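Local atomic coordinates of DCN1-like protein 3 (PDB entry 4GBA), a protein that promotes cullin neddylation by helping transfer NEDD8 from N-terminally acetylated NEDD8-conjugating E2 enzymes to cullin-RBX complexes. Residues Leu45-Lys50 with Ala81-Leu86; Gln52-Cys57 with Tyr100-Gln105. All coordinates share one frame; numbering follows the deposited sequence.

Contact 1 (Leu45-Lys50 with Ala81-Leu86)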
ATOM      1  N   LEU A  45      -6.769   0.066   1.407  1.00 30.41           N
ATOM      2  CA  LEU A  45      -5.491   0.664   1.789  1.00 33.58           C
ATOM      3  C   LEU A  45      -5.728   2.016   2.516  1.00 32.25           C
ATOM      4  O   LEU A  45      -5.136   2.272   3.573  1.00 32.02           O
ATOM      5  CB  LEU A  45      -4.575   0.834   0.567  1.00 31.41           C
ATOM      6  CG  LEU A  45      -3.237   1.551   0.799  1.00 36.01           C
ATOM      7  CD1 LEU A  45      -2.263   0.684   1.630  1.00 28.25           C
ATOM      8  CD2 LEU A  45      -2.609   1.983  -0.533  1.00 29.92           C
ATOM      9  N   LEU A  46      -6.611   2.861   1.980  1.00 31.41           N
ATOM     10  CA  LEU A  46      -6.924   4.152   2.634  1.00 32.62           C
ATOM     11  C   LEU A  46      -7.491   3.965   4.042  1.00 32.11           C
ATOM     12  O   LEU A  46      -7.099   4.659   4.971  1.00 31.31           O
ATOM     13  CB  LEU A  46      -7.895   4.983   1.800  1.00 29.60           C
ATOM     14  CG  LEU A  46      -7.396   5.440   0.434  1.00 32.36           C
ATOM     15  CD1 LEU A  46      -8.375   6.434  -0.204  1.00 35.88           C
ATOM     16  CD2 LEU A  46      -6.032   6.058   0.577  1.00 32.65           C
ATOM     17  N   LEU A  47      -8.403   3.011   4.191  1.00 31.02           N
ATOM     18  CA  LEU A  47      -8.965   2.669   5.493  1.00 28.11           C
ATOM     19  C   LEU A  47      -7.876   2.252   6.470  1.00 29.67           C
ATOM     20  O   LEU A  47      -7.800   2.788   7.571  1.00 34.66           O
ATOM     21  CB  LEU A  47      -9.987   1.541   5.340  1.00 28.32           C
ATOM     22  CG  LEU A  47     -11.307   1.590   6.105  1.00 36.66           C
ATOM     23  CD1 LEU A  47     -11.905   3.014   6.131  1.00 30.42           C
ATOM     24  CD2 LEU A  47     -12.307   0.571   5.510  1.00 33.51           C
ATOM     25  N   ALA A  48      -7.038   1.292   6.073  1.00 29.37           N
ATOM     26  CA  ALA A  48      -5.936   0.830   6.909  1.00 28.06           C
ATOM     27  C   ALA A  48      -5.023   2.005   7.283  1.00 31.97           C
ATOM     28  O   ALA A  48      -4.549   2.104   8.413  1.00 30.96           O
ATOM     29  CB  ALA A  48      -5.129  -0.277   6.190  1.00 28.27           C
ATOM     30  N   TRP A  49      -4.777   2.885   6.316  1.00 30.69           N
ATOM     31  CA  TRP A  49      -4.011   4.098   6.549  1.00 32.64           C
ATOM     32  C   TRP A  49      -4.666   4.958   7.653  1.00 33.75           C
ATOM     33  O   TRP A  49      -4.047   5.231   8.681  1.00 29.89           O
ATOM     34  CB  TRP A  49      -3.857   4.867   5.227  1.00 31.95           C
ATOM     35  CG  TRP A  49      -3.288   6.279   5.349  1.00 36.17           C
ATOM     36  CD1 TRP A  49      -2.133   6.651   5.976  1.00 32.17           C
ATOM     37  CD2 TRP A  49      -3.844   7.482   4.787  1.00 34.00           C
ATOM     38  NE1 TRP A  49      -1.932   8.006   5.842  1.00 31.18           N
ATOM     39  CE2 TRP A  49      -2.967   8.541   5.123  1.00 36.92           C
ATOM     40  CE3 TRP A  49      -4.999   7.765   4.040  1.00 32.49           C
ATOM     41  CZ2 TRP A  49      -3.212   9.868   4.739  1.00 37.62           C
ATOM     42  CZ3 TRP A  49      -5.243   9.083   3.656  1.00 39.29           C
ATOM     43  CH2 TRP A  49      -4.351  10.120   4.010  1.00 42.07           C
ATOM     44  N   LYS A  50      -5.923   5.348   7.437  1.00 31.37           N
ATOM     45  CA  LYS A  50      -6.722   6.081   8.432  1.00 33.30           C
ATOM     46  C   LYS A  50      -6.770   5.416   9.820  1.00 35.86           C
ATOM     47  O   LYS A  50      -6.758   6.103  10.841  1.00 32.88           O
ATOM     48  CB  LYS A  50      -8.146   6.282   7.910  1.00 32.70           C
ATOM     49  CG  LYS A  50      -8.499   7.704   7.675  1.00 41.29           C
ATOM     50  CD  LYS A  50      -7.488   8.371   6.794  1.00 41.96           C
ATOM     51  CE  LYS A  50      -7.763   9.866   6.730  1.00 41.42           C
ATOM     52  NZ  LYS A  50      -7.912  10.394   8.097  1.00 38.22           N
ATOM     53  N   ALA A  81     -19.839   6.221   3.213  1.00 32.63           N
ATOM     54  CA  ALA A  81     -20.110   7.617   2.896  1.00 34.03           C
ATOM     55  C   ALA A  81     -18.843   8.489   2.930  1.00 36.70           C
ATOM     56  O   ALA A  81     -18.778   9.517   2.248  1.00 35.12           O
ATOM     57  CB  ALA A  81     -21.164   8.170   3.837  1.00 36.47           C
ATOM     58  N   ARG A  82     -17.842   8.074   3.712  1.00 33.14           N
ATOM     59  CA  ARG A  82     -16.595   8.830   3.824  1.00 35.63           C
ATOM     60  C   ARG A  82     -15.645   8.583   2.661  1.00 39.05           C
ATOM     61  O   ARG A  82     -14.750   9.395   2.416  1.00 40.85           O
ATOM     62  CB  ARG A  82     -15.862   8.511   5.130  1.00 31.42           C
ATOM     63  CG  ARG A  82     -16.673   8.755   6.392  1.00 33.06           C
ATOM     64  CD  ARG A  82     -17.283  10.147   6.433  1.00 29.81           C
ATOM     65  NE  ARG A  82     -17.958  10.374   7.710  1.00 32.10           N
ATOM     66  CZ  ARG A  82     -18.827  11.353   7.944  1.00 31.10           C
ATOM     67  NH1 ARG A  82     -19.149  12.223   6.990  1.00 27.47           N
ATOM     68  NH2 ARG A  82     -19.383  11.448   9.139  1.00 31.87           N
ATOM     69  N   PHE A  83     -15.833   7.466   1.958  1.00 38.86           N
ATOM     70  CA  PHE A  83     -14.880   7.034   0.934  1.00 34.97           C
ATOM     71  C   PHE A  83     -14.499   8.144  -0.030  1.00 36.77           C
ATOM     72  O   PHE A  83     -13.327   8.439  -0.183  1.00 41.62           O
ATOM     73  CB  PHE A  83     -15.397   5.811   0.181  1.00 38.69           C
ATOM     74  CG  PHE A  83     -15.105   4.506   0.877  1.00 41.87           C
ATOM     75  CD1 PHE A  83     -13.935   4.345   1.614  1.00 37.89           C
ATOM     76  CD2 PHE A  83     -15.987   3.438   0.789  1.00 39.24           C
ATOM     77  CE1 PHE A  83     -13.652   3.141   2.249  1.00 35.43           C
ATOM     78  CE2 PHE A  83     -15.709   2.235   1.430  1.00 38.03           C
ATOM     79  CZ  PHE A  83     -14.540   2.090   2.168  1.00 32.69           C
ATOM     80  N   PRO A  84     -15.489   8.792  -0.657  0.91 40.06           N
ATOM     81  CA  PRO A  84     -15.158   9.844  -1.633  1.00 39.53           C
ATOM     82  C   PRO A  84     -14.242  10.935  -1.059  0.88 39.89           C
ATOM     83  O   PRO A  84     -13.360  11.428  -1.763  1.00 39.69           O
ATOM     84  CB  PRO A  84     -16.529  10.424  -2.002  1.00 36.23           C
ATOM     85  CG  PRO A  84     -17.506   9.301  -1.709  1.00 36.93           C
ATOM     86  CD  PRO A  84     -16.943   8.591  -0.513  1.00 36.93           C
ATOM     87  N   SER A  85     -14.438  11.301   0.203  1.00 38.89           N
ATOM     88  CA  SER A  85     -13.609  12.336   0.809  1.00 40.26           C
ATOM     89  C   SER A  85     -12.240  11.775   1.264  1.00 42.41           C
ATOM     90  O   SER A  85     -11.252  12.513   1.373  0.92 41.84           O
ATOM     91  CB  SER A  85     -14.360  13.027   1.955  1.00 37.50           C
ATOM     92  OG  SER A  85     -14.082  12.412   3.206  0.75 38.52           O
ATOM     93  N   LEU A  86     -12.192  10.471   1.533  1.00 41.30           N
ATOM     94  CA  LEU A  86     -10.924   9.790   1.781  1.00 41.58           C
ATOM     95  C   LEU A  86     -10.097   9.800   0.507  1.00 41.69           C
ATOM     96  O   LEU A  86      -8.899  10.096   0.538  1.00 39.66           O
ATOM     97  CB  LEU A  86     -11.151   8.353   2.242  1.00 38.62           C
ATOM     98  CG  LEU A  86     -11.338   8.194   3.749  1.00 46.68           C
ATOM     99  CD1 LEU A  86     -11.613   6.742   4.121  1.00 41.92           C
ATOM    100  CD2 LEU A  86     -10.118   8.728   4.506  1.00 41.35           C
TER

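Contact 2 (Gln52-Cys57 with Tyr100-Gln105)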
ATOM      1  N   GLN A  52      -4.462   3.538  10.901  1.00 34.95           N
ATOM      2  CA  GLN A  52      -3.059   3.367  11.290  1.00 40.82           C
ATOM      3  C   GLN A  52      -2.741   1.922  11.686  1.00 37.77           C
ATOM      4  O   GLN A  52      -2.174   1.683  12.760  1.00 41.53           O
ATOM      5  CB  GLN A  52      -2.719   4.284  12.470  1.00 38.91           C
ATOM      6  CG  GLN A  52      -3.076   5.744  12.278  1.00 40.66           C
ATOM      7  CD  GLN A  52      -2.459   6.612  13.359  1.00 53.65           C
ATOM      8  OE1 GLN A  52      -3.146   7.082  14.270  1.00 53.15           O
ATOM      9  NE2 GLN A  52      -1.148   6.808  13.276  1.00 59.11           N
ATOM     10  N   ALA A  53      -3.114   0.969  10.837  1.00 33.23           N
ATOM     11  CA  ALA A  53      -2.923  -0.440  11.155  1.00 41.33           C
ATOM     12  C   ALA A  53      -1.448  -0.910  11.046  1.00 45.50           C
ATOM     13  O   ALA A  53      -0.819  -1.311  12.042  1.00 49.60           O
ATOM     14  CB  ALA A  53      -3.823  -1.285  10.288  1.00 38.08           C
ATOM     15  N   ALA A  54      -0.910  -0.869   9.835  1.00 40.44           N
ATOM     16  CA  ALA A  54       0.459  -1.337   9.557  1.00 49.24           C
ATOM     17  C   ALA A  54       0.692  -2.865   9.680  1.00 49.37           C
ATOM     18  O   ALA A  54       1.730  -3.379   9.230  1.00 58.50           O
ATOM     19  CB  ALA A  54       1.495  -0.542  10.382  1.00 50.60           C
ATOM     20  N   THR A  55      -0.253  -3.581  10.292  1.00 45.66           N
ATOM     21  CA  THR A  55      -0.282  -5.046  10.207  1.00 45.24           C
ATOM     22  C   THR A  55      -1.408  -5.503   9.279  1.00 44.04           C
ATOM     23  O   THR A  55      -2.581  -5.385   9.633  1.00 42.21           O
ATOM     24  CB  THR A  55      -0.557  -5.679  11.571  1.00 45.22           C
ATOM     25  OG1 THR A  55       0.153  -4.963  12.583  1.00 52.48           O
ATOM     26  CG2 THR A  55      -0.158  -7.158  11.575  1.00 38.61           C
ATOM     27  N   MET A  56      -1.063  -6.024   8.103  1.00 42.67           N
ATOM     28  CA  MET A  56      -2.079  -6.440   7.139  1.00 41.56           C
ATOM     29  C   MET A  56      -3.048  -7.453   7.703  1.00 41.43           C
ATOM     30  O   MET A  56      -2.627  -8.407   8.358  1.00 37.56           O
ATOM     31  CB  MET A  56      -1.451  -7.040   5.891  1.00 38.19           C
ATOM     32  CG  MET A  56      -1.272  -6.052   4.798  1.00 40.53           C
ATOM     33  SD  MET A  56      -0.740  -6.884   3.316  1.00 44.65           S
ATOM     34  CE  MET A  56      -0.154  -5.483   2.348  1.00 37.70           C
ATOM     35  N   CYS A  57      -4.336  -7.234   7.426  1.00 37.00           N
ATOM     36  CA  CYS A  57      -5.396  -8.193   7.728  1.00 37.66           C
ATOM     37  C   CYS A  57      -5.760  -8.154   9.186  1.00 39.14           C
ATOM     38  O   CYS A  57      -6.324  -9.113   9.711  1.00 42.18           O
ATOM     39  CB  CYS A  57      -4.996  -9.631   7.353  1.00 41.50           C
ATOM     40  SG  CYS A  57      -4.576  -9.897   5.623  1.00 41.90           S
ATOM     41  N   TYR A 100       1.921   7.117   1.450  1.00 34.69           N
ATOM     42  CA  TYR A 100       3.072   6.443   0.844  1.00 35.25           C
ATOM     43  C   TYR A 100       4.074   5.865   1.867  1.00 37.20           C
ATOM     44  O   TYR A 100       4.536   4.729   1.705  1.00 38.90           O
ATOM     45  CB  TYR A 100       3.773   7.370  -0.156  1.00 35.94           C
ATOM     46  CG  TYR A 100       4.843   6.682  -0.983  1.00 37.48           C
ATOM     47  CD1 TYR A 100       4.511   5.973  -2.134  1.00 34.66           C
ATOM     48  CD2 TYR A 100       6.185   6.742  -0.615  1.00 37.71           C
ATOM     49  CE1 TYR A 100       5.478   5.335  -2.895  1.00 35.55           C
ATOM     50  CE2 TYR A 100       7.173   6.102  -1.376  1.00 37.28           C
ATOM     51  CZ  TYR A 100       6.811   5.402  -2.512  1.00 37.79           C
ATOM     52  OH  TYR A 100       7.779   4.766  -3.266  1.00 35.05           O
ATOM     53  N   ARG A 101       4.406   6.620   2.915  1.00 32.31           N
ATOM     54  CA  ARG A 101       5.295   6.096   3.957  1.00 34.06           C
ATOM     55  C   ARG A 101       4.637   4.961   4.748  1.00 36.05           C
ATOM     56  O   ARG A 101       5.287   3.955   5.050  1.00 39.33           O
ATOM     57  CB  ARG A 101       5.774   7.204   4.911  1.00 39.89           C
ATOM     58  CG  ARG A 101       6.261   8.468   4.202  1.00 53.67           C
ATOM     59  CD  ARG A 101       6.790   9.550   5.182  1.00 60.16           C
ATOM     60  NE  ARG A 101       8.247   9.680   5.078  1.00 73.37           N
ATOM     61  CZ  ARG A 101       8.935  10.810   5.249  1.00 68.77           C
ATOM     62  NH1 ARG A 101       8.304  11.948   5.540  1.00 59.92           N
ATOM     63  NH2 ARG A 101      10.265  10.796   5.117  1.00 51.41           N
ATOM     64  N   PHE A 102       3.358   5.143   5.097  1.00 35.26           N
ATOM     65  CA  PHE A 102       2.548   4.127   5.775  1.00 33.51           C
ATOM     66  C   PHE A 102       2.473   2.825   4.961  1.00 32.61           C
ATOM     67  O   PHE A 102       2.495   1.734   5.524  1.00 33.69           O
ATOM     68  CB  PHE A 102       1.110   4.638   6.041  1.00 31.88           C
ATOM     69  CG  PHE A 102       0.140   3.536   6.411  1.00 33.92           C
ATOM     70  CD1 PHE A 102       0.034   3.093   7.726  1.00 31.36           C
ATOM     71  CD2 PHE A 102      -0.628   2.906   5.434  1.00 33.22           C
ATOM     72  CE1 PHE A 102      -0.834   2.068   8.065  1.00 29.92           C
ATOM     73  CE2 PHE A 102      -1.496   1.878   5.771  1.00 32.76           C
ATOM     74  CZ  PHE A 102      -1.597   1.461   7.090  1.00 30.90           C
ATOM     75  N   THR A 103       2.363   2.945   3.644  1.00 28.45           N
ATOM     76  CA  THR A 103       2.160   1.774   2.793  1.00 34.49           C
ATOM     77  C   THR A 103       3.342   0.787   2.889  1.00 36.12           C
ATOM     78  O   THR A 103       3.149  -0.426   2.810  1.00 31.52           O
ATOM     79  CB  THR A 103       1.858   2.184   1.323  1.00 34.65           C
ATOM     80  OG1 THR A 103       0.655   2.971   1.283  1.00 30.10           O
ATOM     81  CG2 THR A 103       1.694   0.956   0.422  1.00 33.79           C
ATOM     82  N   PHE A 104       4.555   1.310   3.096  1.00 34.55           N
ATOM     83  CA  PHE A 104       5.711   0.444   3.244  1.00 35.02           C
ATOM     84  C   PHE A 104       5.600  -0.379   4.528  1.00 38.27           C
ATOM     85  O   PHE A 104       5.749  -1.609   4.509  1.00 37.24           O
ATOM     86  CB  PHE A 104       7.031   1.226   3.215  1.00 34.65           C
ATOM     87  CG  PHE A 104       8.232   0.351   3.423  1.00 35.09           C
ATOM     88  CD1 PHE A 104       8.885  -0.228   2.346  1.00 33.71           C
ATOM     89  CD2 PHE A 104       8.669   0.047   4.699  1.00 35.12           C
ATOM     90  CE1 PHE A 104       9.972  -1.069   2.546  1.00 37.05           C
ATOM     91  CE2 PHE A 104       9.759  -0.807   4.896  1.00 35.16           C
ATOM     92  CZ  PHE A 104      10.405  -1.354   3.825  1.00 33.66           C
ATOM     93  N   GLN A 105       5.324   0.315   5.631  1.00 37.99           N
ATOM     94  CA  GLN A 105       5.173  -0.288   6.956  1.00 40.96           C
ATOM     95  C   GLN A 105       4.034  -1.318   6.991  1.00 40.41           C
ATOM     96  O   GLN A 105       4.119  -2.364   7.649  1.00 42.46           O
ATOM     97  CB  GLN A 105       4.904   0.819   7.994  1.00 38.06           C
ATOM     98  CG  GLN A 105       5.215   0.409   9.426  1.00 43.31           C
ATOM     99  CD  GLN A 105       6.636  -0.159   9.577  1.00 54.77           C
ATOM    100  OE1 GLN A 105       7.593   0.344   8.972  1.00 49.88           O
ATOM    101  NE2 GLN A 105       6.769  -1.225  10.371  1.00 55.01           N
TER

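Contact 1 (Leu45-Lys50 with Ala81-Leu86)
L86 meets L46, L47 and K50 where two helices of the DCUN1 (PONY) domain cross. The short axes of 45-50 and 81-86 run almost at right angles, 87°, and come within 10.9 Å. The contact is buried and apolar, without hydrogen bonds between the two segments. L86 lies at its centre, and each of its methyls has its own neighbour. CD2 of L86 packs against the bent aliphatic chain of K50, 3.4 Å from K50 CE and 3.5 Å from K50 CD. CD1 of L86 faces L47 CD1 at 4.2 Å. The same L47 methyl lies 4.3 Å from F83 CE1, approaching the ring obliquely. On the backbone side of L86, the CD1 methyl of L46 rests 3.8 Å from L86 O and 4.2 Å from L86 CB. The bend of K50 at chi2 (53°) lays CD and CE along L86 CD2. A second bend, at chi4, turns only NZ, which makes a weak, long ion pair with E89. W49 is oriented by a hydrogen bond from NE1 to D98, and its ring meets F102. L46 and L47 extend the packing along helix 76-89, touching L87 and I79 respectively. K50 CD lies 3.7 Å above one face of the W49 indole, nearer its margin than its middle.

Contact 2 (Gln52-Cys57 with Tyr100-Gln105)
A Schellman motif ends helix 42-50, and the loop that leaves it packs on helix 93-107 of the DCUN1 domain. Q52, with positive phi (53°), closes the last helical turn, and the chain then leaves as A53 and A54 past the F102 ring. F102 CG is anti to the backbone N (chi1 165°), which sends the ring from its helix toward this loop. CE1 comes nearest, with CZ beside it. The N of A53 sits at the ring edge, near its plane, 3.8 Å from F102 CE1. The N of A54 comes closer, 3.4 Å from F102 CE1, at an oblique angle. The methyl of A54 touches both side chains: CB is 4.2 Å from F102 CE1 and 4.0 Å from Q105 CG. The amide end of Q105 is engaged elsewhere, with OE1 accepting from R157. F102 also meets the ring of F106. A54 O and Q105 O lie 3.0 Å apart, but both are acceptors and cannot bond to each other directly. The join between loop and helix therefore rests on van der Waals packing of backbone and methyl against F102 and the aliphatic part of Q105, and the two close carbonyls would probably repel slightly.

How the contacts relate
Contacts 1 and 2 have centres about 14 Å apart; contact 1 uses helix 42-50 and contact 2 the loop that follows it. The helix packs on helix 76-89 in contact 1, while the loop packs on helix 93-107 in contact 2. Those two partner helices follow each other in the chain. The contacts also touch directly. A48 O and A53 N are 3.0 Å apart, a probable hydrogen bond across the helix end. F102 CE2 lies 3.4 Å from W49 CA, which ties the ring of contact 2 to the helix of contact 1. The bound acetylated E2 peptide reaches both helix and loop: L45, A48 and M56 each pack on a modified side chain of the bound peptide.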